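Local structure of lysyl-trna-dependent l-ysyl-phosphatidylgycerol synthase (Bacillus licheniformis, 4V36) at residues V121-F126 / F245-K249; L191-A197 / F209-M213; S222-M226 / L240-L244. The protein transfers lysine from lysyl-tRNA to the membrane lipid phosphatidylglycerol, a modification linked to bacterial resistance. All blocks are in the same frame, centred on the assembly; numbering follows the deposited sequence.

Contact 1 (V121-F126 / F245-K249); sequences VDLDTF and FQWGK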
ATOM      1  N   VAL A 121      10.118   3.776  -8.901  1.00 22.49           N
ATOM      2  CA  VAL A 121      11.365   4.483  -9.163  1.00 21.26           C
ATOM      3  C   VAL A 121      12.532   3.526  -9.377  1.00 27.06           C
ATOM      4  O   VAL A 121      12.802   2.664  -8.541  1.00 29.60           O
ATOM      5  CB  VAL A 121      11.712   5.445  -8.011  1.00 21.96           C
ATOM      6  CG1 VAL A 121      13.076   6.080  -8.236  1.00 19.40           C
ATOM      7  CG2 VAL A 121      10.641   6.511  -7.874  1.00 22.98           C
ATOM      8  N   ASP A 122      13.220   3.685 -10.504  1.00 30.51           N
ATOM      9  CA  ASP A 122      14.423   2.912 -10.795  1.00 34.52           C
ATOM     10  C   ASP A 122      15.572   3.395  -9.915  1.00 35.50           C
ATOM     11  O   ASP A 122      16.057   4.514 -10.074  1.00 40.22           O
ATOM     12  CB  ASP A 122      14.788   3.032 -12.278  1.00 47.60           C
ATOM     13  CG  ASP A 122      15.803   1.990 -12.725  1.00 52.41           C
ATOM     14  OD1 ASP A 122      16.597   1.512 -11.888  1.00 41.45           O
ATOM     15  OD2 ASP A 122      15.805   1.650 -13.927  1.00 56.95           O
ATOM     16  N   LEU A 123      16.007   2.544  -8.990  1.00 33.14           N
ATOM     17  CA  LEU A 123      17.037   2.919  -8.026  1.00 37.24           C
ATOM     18  C   LEU A 123      18.427   3.006  -8.652  1.00 43.31           C
ATOM     19  O   LEU A 123      19.301   3.708  -8.142  1.00 47.15           O
ATOM     20  CB  LEU A 123      17.057   1.927  -6.861  1.00 32.31           C
ATOM     21  CG  LEU A 123      15.813   1.921  -5.969  1.00 30.58           C
ATOM     22  CD1 LEU A 123      15.969   0.920  -4.835  1.00 33.28           C
ATOM     23  CD2 LEU A 123      15.543   3.315  -5.425  1.00 23.31           C
ATOM     24  N   ASP A 124      18.629   2.293  -9.754  1.00 40.63           N
ATOM     25  CA  ASP A 124      19.920   2.300 -10.433  1.00 44.20           C
ATOM     26  C   ASP A 124      20.158   3.602 -11.186  1.00 39.50           C
ATOM     27  O   ASP A 124      21.279   4.109 -11.220  1.00 42.87           O
ATOM     28  CB  ASP A 124      20.027   1.116 -11.397  1.00 53.12           C
ATOM     29  CG  ASP A 124      20.200  -0.206 -10.678  1.00 64.40           C
ATOM     30  OD1 ASP A 124      20.819  -0.216  -9.593  1.00 62.39           O
ATOM     31  OD2 ASP A 124      19.719  -1.234 -11.198  1.00 72.57           O
ATOM     32  N   THR A 125      19.101   4.143 -11.783  1.00 38.75           N
ATOM     33  CA  THR A 125      19.225   5.342 -12.605  1.00 42.39           C
ATOM     34  C   THR A 125      18.797   6.609 -11.869  1.00 43.60           C
ATOM     35  O   THR A 125      18.898   7.709 -12.412  1.00 50.87           O
ATOM     36  CB  THR A 125      18.401   5.221 -13.900  1.00 44.33           C
ATOM     37  OG1 THR A 125      17.035   4.936 -13.577  1.00 48.84           O
ATOM     38  CG2 THR A 125      18.951   4.110 -14.779  1.00 47.91           C
ATOM     39  N   PHE A 126      18.321   6.461 -10.638  1.00 42.53           N
ATOM     40  CA  PHE A 126      17.943   7.625  -9.844  1.00 35.79           C
ATOM     41  C   PHE A 126      19.171   8.334  -9.292  1.00 34.24           C
ATOM     42  O   PHE A 126      20.125   7.693  -8.852  1.00 36.30           O
ATOM     43  CB  PHE A 126      17.014   7.236  -8.692  1.00 34.07           C
ATOM     44  CG  PHE A 126      16.761   8.355  -7.720  1.00 32.57           C
ATOM     45  CD1 PHE A 126      15.869   9.370  -8.028  1.00 36.17           C
ATOM     46  CD2 PHE A 126      17.423   8.399  -6.503  1.00 33.09           C
ATOM     47  CE1 PHE A 126      15.639  10.404  -7.140  1.00 36.30           C
ATOM     48  CE2 PHE A 126      17.197   9.431  -5.610  1.00 31.42           C
ATOM     49  CZ  PHE A 126      16.304  10.434  -5.929  1.00 33.24           C
ATOM     50  N   PHE A 245      16.073   5.767  -1.031  1.00 18.84           N
ATOM     51  CA  PHE A 245      16.581   5.338  -2.332  1.00 19.82           C
ATOM     52  C   PHE A 245      18.082   5.068  -2.272  1.00 25.64           C
ATOM     53  O   PHE A 245      18.588   4.179  -2.956  1.00 37.05           O
ATOM     54  CB  PHE A 245      16.277   6.384  -3.407  1.00 19.06           C
ATOM     55  CG  PHE A 245      14.810   6.566  -3.685  1.00 23.94           C
ATOM     56  CD1 PHE A 245      13.876   5.666  -3.196  1.00 17.90           C
ATOM     57  CD2 PHE A 245      14.364   7.638  -4.441  1.00 23.99           C
ATOM     58  CE1 PHE A 245      12.528   5.837  -3.451  1.00 25.00           C
ATOM     59  CE2 PHE A 245      13.019   7.813  -4.700  1.00 32.77           C
ATOM     60  CZ  PHE A 245      12.099   6.909  -4.206  1.00 23.52           C
ATOM     61  N   GLN A 246      18.787   5.840  -1.450  1.00 30.88           N
ATOM     62  CA  GLN A 246      20.216   5.634  -1.248  1.00 32.21           C
ATOM     63  C   GLN A 246      20.476   4.299  -0.561  1.00 28.73           C
ATOM     64  O   GLN A 246      21.361   3.543  -0.961  1.00 27.04           O
ATOM     65  CB  GLN A 246      20.815   6.772  -0.421  1.00 28.51           C
ATOM     66  CG  GLN A 246      22.277   6.563  -0.055  1.00 30.13           C
ATOM     67  CD  GLN A 246      22.822   7.667   0.827  1.00 41.42           C
ATOM     68  OE1 GLN A 246      22.088   8.559   1.252  1.00 41.71           O
ATOM     69  NE2 GLN A 246      24.119   7.614   1.109  1.00 52.66           N
ATOM     70  N   TRP A 247      19.692   4.018   0.474  1.00 34.19           N
ATOM     71  CA  TRP A 247      19.818   2.774   1.222  1.00 30.47           C
ATOM     72  C   TRP A 247      19.422   1.571   0.372  1.00 33.60           C
ATOM     73  O   TRP A 247      20.081   0.533   0.409  1.00 31.88           O
ATOM     74  CB  TRP A 247      18.962   2.831   2.489  1.00 25.63           C
ATOM     75  CG  TRP A 247      18.991   1.570   3.295  1.00 20.85           C
ATOM     76  CD1 TRP A 247      19.896   1.234   4.260  1.00 27.87           C
ATOM     77  CD2 TRP A 247      18.071   0.477   3.210  1.00 22.90           C
ATOM     78  NE1 TRP A 247      19.595  -0.002   4.780  1.00 29.83           N
ATOM     79  CE2 TRP A 247      18.480  -0.488   4.152  1.00 17.32           C
ATOM     80  CE3 TRP A 247      16.940   0.220   2.428  1.00 28.54           C
ATOM     81  CZ2 TRP A 247      17.799  -1.689   4.332  1.00 19.72           C
ATOM     82  CZ3 TRP A 247      16.266  -0.973   2.608  1.00 26.04           C
ATOM     83  CH2 TRP A 247      16.697  -1.913   3.553  1.00 20.78           C
ATOM     84  N   GLY A 248      18.344   1.720  -0.393  1.00 22.88           N
ATOM     85  CA  GLY A 248      17.858   0.653  -1.249  1.00 25.05           C
ATOM     86  C   GLY A 248      18.848   0.281  -2.336  1.00 32.70           C
ATOM     87  O   GLY A 248      19.048  -0.898  -2.631  1.00 36.86           O
ATOM     88  N   LYS A 249      19.468   1.292  -2.934  1.00 39.50           N
ATOM     89  CA  LYS A 249      20.478   1.074  -3.962  1.00 39.90           C
ATOM     90  C   LYS A 249      21.709   0.403  -3.363  1.00 40.43           C
ATOM     91  O   LYS A 249      22.356  -0.424  -4.005  1.00 36.90           O
ATOM     92  CB  LYS A 249      20.861   2.398  -4.627  1.00 33.65           C
ATOM     93  CG  LYS A 249      21.890   2.272  -5.742  1.00 34.45           C
ATOM     94  CD  LYS A 249      22.229   3.632  -6.331  1.00 38.62           C
ATOM     95  CE  LYS A 249      23.247   3.513  -7.452  1.00 47.85           C
ATOM     96  NZ  LYS A 249      22.742   2.672  -8.572  1.00 59.97           N
TER

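Contact 2 (L191-A197 / F209-M213); sequences LQKAPIA and FMNIM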
ATOM      1  N   LEU A 191       4.198  -3.929  13.367  1.00 16.11           N
ATOM      2  CA  LEU A 191       5.485  -3.248  13.267  1.00 11.39           C
ATOM      3  C   LEU A 191       6.673  -4.177  13.523  1.00 21.41           C
ATOM      4  O   LEU A 191       7.800  -3.871  13.134  1.00 18.69           O
ATOM      5  CB  LEU A 191       5.532  -2.067  14.239  1.00 15.22           C
ATOM      6  CG  LEU A 191       4.613  -0.894  13.893  1.00 21.46           C
ATOM      7  CD1 LEU A 191       4.732   0.211  14.933  1.00 22.19           C
ATOM      8  CD2 LEU A 191       4.925  -0.366  12.501  1.00 21.41           C
ATOM      9  N   GLN A 192       6.423  -5.308  14.176  1.00 21.88           N
ATOM     10  CA  GLN A 192       7.479  -6.277  14.459  1.00 19.42           C
ATOM     11  C   GLN A 192       7.781  -7.158  13.249  1.00 18.57           C
ATOM     12  O   GLN A 192       8.736  -7.932  13.258  1.00 19.31           O
ATOM     13  CB  GLN A 192       7.096  -7.161  15.651  1.00 16.93           C
ATOM     14  CG  GLN A 192       6.932  -6.420  16.972  1.00 15.96           C
ATOM     15  CD  GLN A 192       8.254  -6.045  17.612  1.00 15.86           C
ATOM     16  OE1 GLN A 192       9.324  -6.400  17.118  1.00 16.34           O
ATOM     17  NE2 GLN A 192       8.186  -5.324  18.724  1.00 14.98           N
ATOM     18  N   LYS A 193       6.964  -7.031  12.207  1.00 18.38           N
ATOM     19  CA  LYS A 193       7.038  -7.928  11.058  1.00 26.08           C
ATOM     20  C   LYS A 193       7.998  -7.452   9.967  1.00 27.43           C
ATOM     21  O   LYS A 193       8.201  -8.145   8.971  1.00 33.90           O
ATOM     22  CB  LYS A 193       5.644  -8.118  10.455  1.00 19.45           C
ATOM     23  CG  LYS A 193       4.638  -8.767  11.389  1.00 23.45           C
ATOM     24  CD  LYS A 193       4.971 -10.226  11.629  1.00 32.80           C
ATOM     25  CE  LYS A 193       3.930 -10.892  12.514  1.00 34.50           C
ATOM     26  NZ  LYS A 193       3.893 -10.298  13.879  1.00 34.78           N
ATOM     27  N   ALA A 194       8.587  -6.276  10.152  1.00 28.71           N
ATOM     28  CA  ALA A 194       9.413  -5.681   9.105  1.00 25.91           C
ATOM     29  C   ALA A 194      10.428  -4.696   9.677  1.00 22.19           C
ATOM     30  O   ALA A 194      10.238  -4.180  10.778  1.00 24.99           O
ATOM     31  CB  ALA A 194       8.524  -4.990   8.074  1.00 18.58           C
ATOM     32  N   PRO A 195      11.519  -4.440   8.934  1.00 23.20           N
ATOM     33  CA  PRO A 195      12.493  -3.431   9.362  1.00 14.85           C
ATOM     34  C   PRO A 195      11.871  -2.044   9.467  1.00 26.40           C
ATOM     35  O   PRO A 195      10.924  -1.737   8.741  1.00 25.64           O
ATOM     36  CB  PRO A 195      13.549  -3.467   8.253  1.00 19.20           C
ATOM     37  CG  PRO A 195      13.428  -4.823   7.660  1.00 20.86           C
ATOM     38  CD  PRO A 195      11.971  -5.162   7.731  1.00 12.66           C
ATOM     39  N   ILE A 196      12.397  -1.220  10.366  1.00 15.94           N
ATOM     40  CA  ILE A 196      11.916   0.146  10.513  1.00 19.55           C
ATOM     41  C   ILE A 196      13.046   1.139  10.294  1.00 16.02           C
ATOM     42  O   ILE A 196      14.066   1.097  10.982  1.00 12.98           O
ATOM     43  CB  ILE A 196      11.290   0.384  11.900  1.00 24.09           C
ATOM     44  CG1 ILE A 196      10.035  -0.471  12.071  1.00 12.94           C
ATOM     45  CG2 ILE A 196      10.951   1.855  12.084  1.00 18.07           C
ATOM     46  CD1 ILE A 196       9.354  -0.288  13.408  1.00  8.31           C
ATOM     47  N   ALA A 197      12.860   2.029   9.324  1.00 17.01           N
ATOM     48  CA  ALA A 197      13.843   3.065   9.037  1.00 15.75           C
ATOM     49  C   ALA A 197      13.497   4.337   9.795  1.00 18.93           C
ATOM     50  O   ALA A 197      12.350   4.780   9.777  1.00 29.54           O
ATOM     51  CB  ALA A 197      13.912   3.334   7.544  1.00 14.26           C
ATOM     52  N   PHE A 209       9.882   8.130  10.980  1.00 15.72           N
ATOM     53  CA  PHE A 209      10.078   6.693  10.810  1.00  8.82           C
ATOM     54  C   PHE A 209       9.257   6.123   9.659  1.00 19.70           C
ATOM     55  O   PHE A 209       8.205   6.657   9.302  1.00 18.21           O
ATOM     56  CB  PHE A 209       9.746   5.943  12.105  1.00  8.62           C
ATOM     57  CG  PHE A 209       8.273   5.837  12.397  1.00 18.68           C
ATOM     58  CD1 PHE A 209       7.621   6.831  13.107  1.00 10.16           C
ATOM     59  CD2 PHE A 209       7.546   4.730  11.980  1.00 11.64           C
ATOM     60  CE1 PHE A 209       6.269   6.733  13.382  1.00 13.31           C
ATOM     61  CE2 PHE A 209       6.195   4.628  12.253  1.00 12.89           C
ATOM     62  CZ  PHE A 209       5.557   5.629  12.957  1.00 18.19           C
ATOM     63  N   MET A 210       9.756   5.033   9.084  1.00 14.40           N
ATOM     64  CA  MET A 210       9.063   4.309   8.024  1.00 12.31           C
ATOM     65  C   MET A 210       9.285   2.814   8.201  1.00 15.80           C
ATOM     66  O   MET A 210      10.350   2.395   8.648  1.00 17.99           O
ATOM     67  CB  MET A 210       9.557   4.741   6.640  1.00 23.37           C
ATOM     68  CG  MET A 210       9.406   6.220   6.332  1.00 34.40           C
ATOM     69  SD  MET A 210      10.933   6.924   5.686  1.00 48.15           S
ATOM     70  CE  MET A 210      12.023   6.695   7.089  1.00 25.08           C
ATOM     71  N   ASN A 211       8.287   2.011   7.852  1.00 18.67           N
ATOM     72  CA  ASN A 211       8.446   0.563   7.900  1.00 20.53           C
ATOM     73  C   ASN A 211       8.681  -0.008   6.503  1.00 23.05           C
ATOM     74  O   ASN A 211       7.881   0.203   5.591  1.00 28.30           O
ATOM     75  CB  ASN A 211       7.231  -0.094   8.562  1.00 15.53           C
ATOM     76  CG  ASN A 211       5.915   0.336   7.941  1.00 22.05           C
ATOM     77  OD1 ASN A 211       5.825   1.392   7.320  1.00 28.80           O
ATOM     78  ND2 ASN A 211       4.885  -0.482   8.116  1.00 22.46           N
ATOM     79  N   ILE A 212       9.792  -0.721   6.343  1.00 23.01           N
ATOM     80  CA  ILE A 212      10.199  -1.248   5.042  1.00 28.26           C
ATOM     81  C   ILE A 212       9.475  -2.549   4.709  1.00 28.09           C
ATOM     82  O   ILE A 212       9.632  -3.551   5.405  1.00 37.06           O
ATOM     83  CB  ILE A 212      11.719  -1.495   4.989  1.00 32.67           C
ATOM     84  CG1 ILE A 212      12.478  -0.291   5.550  1.00 36.53           C
ATOM     85  CG2 ILE A 212      12.161  -1.803   3.567  1.00 33.20           C
ATOM     86  CD1 ILE A 212      12.238   0.988   4.783  1.00 40.67           C
ATOM     87  N   MET A 213       8.698  -2.530   3.631  1.00 29.44           N
ATOM     88  CA  MET A 213       7.852  -3.664   3.274  1.00 36.28           C
ATOM     89  C   MET A 213       8.566  -4.712   2.425  1.00 45.27           C
ATOM     90  O   MET A 213       9.296  -4.369   1.493  1.00 49.87           O
ATOM     91  CB  MET A 213       6.602  -3.168   2.541  1.00 44.55           C
ATOM     92  CG  MET A 213       5.706  -2.258   3.373  1.00 35.15           C
ATOM     93  SD  MET A 213       4.942  -3.080   4.789  1.00105.90           S
ATOM     94  CE  MET A 213       6.108  -2.718   6.102  1.00 23.19           C
TER

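Contact 3 (S222-M226 / L240-L244); sequences SIDLM and LFIYL. With LYN (2,6-diamino-hexanoic acid amide), chain C.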
ATOM      1  N   SER A 222       9.350  -1.204  -0.780  1.00 25.82           N
ATOM      2  CA  SER A 222       8.519  -0.034  -0.544  1.00 28.16           C
ATOM      3  C   SER A 222       8.311   0.164   0.946  1.00 21.74           C
ATOM      4  O   SER A 222       8.781  -0.629   1.761  1.00 23.00           O
ATOM      5  CB  SER A 222       7.166  -0.167  -1.240  1.00 31.77           C
ATOM      6  OG  SER A 222       6.168  -0.603  -0.334  1.00 38.85           O
ATOM      7  N   ILE A 223       7.603   1.229   1.292  1.00 21.80           N
ATOM      8  CA  ILE A 223       7.239   1.480   2.673  1.00 18.75           C
ATOM      9  C   ILE A 223       5.725   1.532   2.797  1.00 29.71           C
ATOM     10  O   ILE A 223       5.010   1.587   1.797  1.00 17.39           O
ATOM     11  CB  ILE A 223       7.847   2.789   3.194  1.00 16.72           C
ATOM     12  CG1 ILE A 223       7.355   3.965   2.353  1.00 26.87           C
ATOM     13  CG2 ILE A 223       9.363   2.717   3.171  1.00 17.49           C
ATOM     14  CD1 ILE A 223       7.889   5.298   2.809  1.00 37.54           C
ATOM     15  N   ASP A 224       5.242   1.507   4.031  1.00 33.94           N
ATOM     16  CA  ASP A 224       3.815   1.582   4.291  1.00 30.94           C
ATOM     17  C   ASP A 224       3.508   2.871   5.040  1.00 30.58           C
ATOM     18  O   ASP A 224       2.816   3.750   4.530  1.00 26.76           O
ATOM     19  CB  ASP A 224       3.354   0.360   5.084  1.00 39.07           C
ATOM     20  CG  ASP A 224       1.861   0.343   5.319  1.00 54.14           C
ATOM     21  OD1 ASP A 224       1.127   1.043   4.588  1.00 53.15           O
ATOM     22  OD2 ASP A 224       1.421  -0.382   6.233  1.00 69.37           O
ATOM     23  N   LEU A 225       4.044   2.979   6.250  1.00 27.91           N
ATOM     24  CA  LEU A 225       3.892   4.183   7.050  1.00 18.87           C
ATOM     25  C   LEU A 225       5.070   5.125   6.836  1.00 19.23           C
ATOM     26  O   LEU A 225       6.216   4.687   6.742  1.00 13.70           O
ATOM     27  CB  LEU A 225       3.769   3.836   8.539  1.00 22.45           C
ATOM     28  CG  LEU A 225       2.418   3.370   9.092  1.00 21.63           C
ATOM     29  CD1 LEU A 225       2.005   2.015   8.531  1.00 28.57           C
ATOM     30  CD2 LEU A 225       2.467   3.327  10.610  1.00 25.13           C
ATOM     31  N   MET A 226       4.776   6.417   6.742  1.00 11.32           N
ATOM     32  CA  MET A 226       5.805   7.452   6.762  1.00 20.91           C
ATOM     33  C   MET A 226       5.307   8.612   7.610  1.00 23.19           C
ATOM     34  O   MET A 226       4.454   9.388   7.179  1.00 25.50           O
ATOM     35  CB  MET A 226       6.158   7.933   5.353  1.00 20.25           C
ATOM     36  CG  MET A 226       7.061   9.162   5.351  1.00 22.59           C
ATOM     37  SD  MET A 226       7.455   9.810   3.715  1.00 39.21           S
ATOM     38  CE  MET A 226       8.786   8.720   3.221  1.00 22.97           C
ATOM     39  N   LEU A 240      13.358  11.915   3.119  1.00 20.01           N
ATOM     40  CA  LEU A 240      13.234  10.513   3.499  1.00 25.01           C
ATOM     41  C   LEU A 240      13.320   9.583   2.294  1.00 23.90           C
ATOM     42  O   LEU A 240      13.977   8.546   2.354  1.00 29.80           O
ATOM     43  CB  LEU A 240      11.922  10.274   4.250  1.00 20.71           C
ATOM     44  CG  LEU A 240      11.808  10.918   5.633  1.00 23.98           C
ATOM     45  CD1 LEU A 240      10.491  10.547   6.290  1.00 19.30           C
ATOM     46  CD2 LEU A 240      12.983  10.521   6.515  1.00 13.82           C
ATOM     47  N   PHE A 241      12.659   9.955   1.201  1.00 26.31           N
ATOM     48  CA  PHE A 241      12.701   9.148  -0.013  1.00 24.59           C
ATOM     49  C   PHE A 241      14.104   9.131  -0.612  1.00 26.08           C
ATOM     50  O   PHE A 241      14.530   8.126  -1.179  1.00 28.23           O
ATOM     51  CB  PHE A 241      11.693   9.657  -1.045  1.00 26.24           C
ATOM     52  CG  PHE A 241      10.288   9.186  -0.804  1.00 24.49           C
ATOM     53  CD1 PHE A 241       9.982   7.836  -0.843  1.00 23.57           C
ATOM     54  CD2 PHE A 241       9.271  10.090  -0.550  1.00 24.60           C
ATOM     55  CE1 PHE A 241       8.691   7.396  -0.623  1.00 22.45           C
ATOM     56  CE2 PHE A 241       7.978   9.657  -0.329  1.00 21.54           C
ATOM     57  CZ  PHE A 241       7.686   8.308  -0.366  1.00 20.32           C
ATOM     58  N   ILE A 242      14.818  10.244  -0.481  1.00 23.72           N
ATOM     59  CA  ILE A 242      16.197  10.322  -0.950  1.00 31.71           C
ATOM     60  C   ILE A 242      17.086   9.380  -0.139  1.00 33.89           C
ATOM     61  O   ILE A 242      17.876   8.620  -0.701  1.00 37.75           O
ATOM     62  CB  ILE A 242      16.748  11.758  -0.864  1.00 31.44           C
ATOM     63  CG1 ILE A 242      16.026  12.665  -1.862  1.00 24.38           C
ATOM     64  CG2 ILE A 242      18.242  11.779  -1.140  1.00 27.85           C
ATOM     65  CD1 ILE A 242      16.400  14.127  -1.737  1.00 25.01           C
ATOM     66  N   TYR A 243      16.943   9.428   1.182  1.00 31.48           N
ATOM     67  CA  TYR A 243      17.677   8.525   2.063  1.00 27.87           C
ATOM     68  C   TYR A 243      17.277   7.073   1.819  1.00 20.29           C
ATOM     69  O   TYR A 243      18.120   6.176   1.845  1.00 34.78           O
ATOM     70  CB  TYR A 243      17.449   8.889   3.531  1.00 26.46           C
ATOM     71  CG  TYR A 243      18.209  10.111   3.996  1.00 26.30           C
ATOM     72  CD1 TYR A 243      19.598  10.135   3.981  1.00 32.37           C
ATOM     73  CD2 TYR A 243      17.541  11.231   4.469  1.00 28.18           C
ATOM     74  CE1 TYR A 243      20.299  11.245   4.410  1.00 33.02           C
ATOM     75  CE2 TYR A 243      18.232  12.348   4.902  1.00 30.21           C
ATOM     76  CZ  TYR A 243      19.610  12.348   4.870  1.00 38.62           C
ATOM     77  OH  TYR A 243      20.302  13.458   5.301  1.00 50.12           O
ATOM     78  N   LEU A 244      15.987   6.847   1.585  1.00 22.34           N
ATOM     79  CA  LEU A 244      15.478   5.506   1.306  1.00 22.23           C
ATOM     80  C   LEU A 244      16.055   4.944   0.013  1.00 23.57           C
ATOM     81  O   LEU A 244      16.470   3.787  -0.037  1.00 31.56           O
ATOM     82  CB  LEU A 244      13.952   5.513   1.230  1.00 25.56           C
ATOM     83  CG  LEU A 244      13.191   5.399   2.551  1.00 35.58           C
ATOM     84  CD1 LEU A 244      11.695   5.524   2.320  1.00 37.56           C
ATOM     85  CD2 LEU A 244      13.521   4.085   3.237  1.00 30.98           C
TER
HETATM   86  N   LYN C1851       1.376   6.731   7.051  1.00 32.88           N
HETATM   87  CA  LYN C1851       0.106   6.039   7.184  1.00 49.64           C
HETATM   88  CB  LYN C1851      -1.029   7.059   7.230  1.00 49.51           C
HETATM   89  CG  LYN C1851      -2.399   6.395   7.296  1.00 46.60           C
HETATM   90  CD  LYN C1851      -3.398   7.271   8.044  1.00 38.01           C
HETATM   91  CE  LYN C1851      -3.608   8.610   7.347  1.00 43.85           C
HETATM   92  NZ  LYN C1851      -4.560   9.439   8.133  1.00 44.04           N
HETATM   93  C   LYN C1851      -0.090   5.100   6.028  1.00 55.67           C
HETATM   94  O   LYN C1851       0.201   5.469   4.900  1.00 67.74           O
HETATM   95  NT  LYN C1851      -0.566   3.878   6.264  1.00 43.05           N

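Contact 1 (V121-F126 / F245-K249)
Phe126 and Phe245 meet edge to face. The edge of Phe245 points at the face of Phe126, with ring centroids 5.0 Å apart and planes at 83°. Phe245 CD2 does the touching, 3.6 Å from Phe126 CE2 and displaced from the centre of the Phe126 face toward its rim. Phe126 has CG anti to the backbone N (chi1 171°), which sets its ring against Phe245 of the helix. Two aliphatic side chains complete the packed part. Val121 CG1 lies over one face of the Phe245 ring, 3.9 Å from CE2. Leu123 CD2 comes in obliquely, 3.6 Å from Phe245 CD1. The other methyl of Leu123, CD1, rests on the helix backbone at Gly248, where no side chain intervenes.

The contact joins the end of strand 111-122, with the turn that follows it, to helix 236-251. The mixed sheet and its helices are consistent with the acetyltransferase-like (GNAT) fold of this clan. The turn is an Asx turn: Asp122 OD1 accepts from Asp124 N at 3.0 Å, on the anti side of the carboxylate and 29° out of its plane. Phe256 of strand 255-261 also packs edge-to-face with Phe245.

The polar side is looser and open to solvent, at exposed Asp124 and Lys249. Lys249 is extended as far as CE and bends only at chi4, and its CD passes 3.4 Å from Leu123 O. Its NZ gives a weak hydrogen bond to Asp124 O, 3.3 Å away. A long salt bridge runs from Lys249 NZ to Asp124 OD1 at 3.6 Å.

Contact 2 (L191-A197 / F209-M213)
A beta hairpin of strands 196-200 and 206-213 contains this contact, and its first strand is met here together with the loop that leads into it. Ala197 and Met210 form an antiparallel hydrogen-bonded pair. Ala197 N donates to Met210 O at 2.6 Å, and Met210 N donates back to Ala197 O at 2.7 Å. Ile196 and Asn211 form the next, non-hydrogen-bonded pair. Beyond it, Ile212 N reaches Pro195 O at 2.8 Å. CA-H...O contacts fill in between, such as Ile196 CA to Met210 O at 3.3 Å.

The side chains divide between the two faces of the sheet. Ala197 and Met210 share one face. Met210 bends at chi2 and chi3, and this brings its CE back to 3.9 Å from Ala197 CB. Ile212 CD1 approaches the same methyl at 4.0 Å. Phe150 of strand 149-153 touches both Ala197 and Met210. Ile196 and Asn211 occupy the other face, where Ile196 also packs on Leu165 of helix 159-173. Nearer the loop, Ala194 CB sits 3.9 Å from Met213 CE.

Asn211 is the polar residue among these buried side chains. Its CG lies between the backbone N and the carbonyl carbon (chi1 52°), and OD1 accepts a hydrogen bond from Leu225 N and a weaker one from Asp224 N. Its side chain is about 7 Å from the bound lysine amide at the nearest atoms. Backbone bonds and apolar packing thus hold the hairpin, while one buried amide oxygen is satisfied by the neighbouring strand at the ligand pocket. Through Leu225 N, and weakly Asp224 N, Asn211 is likely to fix the backbone there, as a second-shell residue would.

Contact 3 (S222-M226 / L240-L244)
Met226 stretches from the strand to the helix because its chi1 (171°) and chi2 are both near anti. A bend at chi3 (-82°) then turns the terminal methyl over the Phe241 ring. Ile223 instead has CG1 between its backbone N and carbonyl carbon, and CD1 extends from there toward the same helix.

Met226 CE makes a CH-pi contact, 3.8 Å from the centroid of the Phe241 ring and 14° off its normal. Met226 SD stands obliquely to that ring, so the pair is also a Met-aromatic contact. The same methyl, Met226 CE, lies 3.6 Å from Leu240 CB. Met226 and Leu240 run alongside each other, pointing opposite ways, with Leu240 CD1 3.8 Å from Met226 CG. Ile223 makes the smaller share of the packing. Its CG2 is 3.7 Å from Leu244 CD1, and its CD1 is 4.1 Å from Phe241 CE1. All five touching residues are buried, and no hydrogen bond crosses between the segments.

The strand breaks direction at Asp224, between the two side chains that face the helix. Asp224, Leu225 and Met226 belong to the pocket of the bound lysine amide. Asp224 O is 3.2 Å from the ligand O, and Met226 N is 3.4 Å from the ligand N. Met226 thus packs on the helix with its side chain and borders the ligand with its backbone. Asp224 OD2 is hydrogen-bonded to Tyr190 OH.

Strand 220-228, helix 236-251 and strand 255-261 form a beta-alpha-beta unit. Phe256 of the last strand touches Ile223 and Leu244, Met210 of strand 206-213 touches Met226 and Leu240, and helix 134-145 packs against Ile242 and Tyr243.

Overall arrangement
All three contacts reach one mixed sheet. Along the chain, contact 2 closes before contact 3 opens, and both fall between the segments of contact 1. Contacts 1 and 3 share helix 236-251, and their centres are 12 Å apart. Contacts 2 and 3 are closer, at 10 Å between centres. They lie on neighbouring strands, 206-213 and 220-228, and Met213 N probably bonds to Ser222 O. The centres of contacts 1 and 2 are 18 Å apart, yet Trp247 and Ile212 touch. Helix 236-251 meets strand 220-228 first and, one turn on, the end of strand 111-122 and its turn. Contact 3 borders the lysine amide, contact 2 stands behind it, and contact 1 lies farther out.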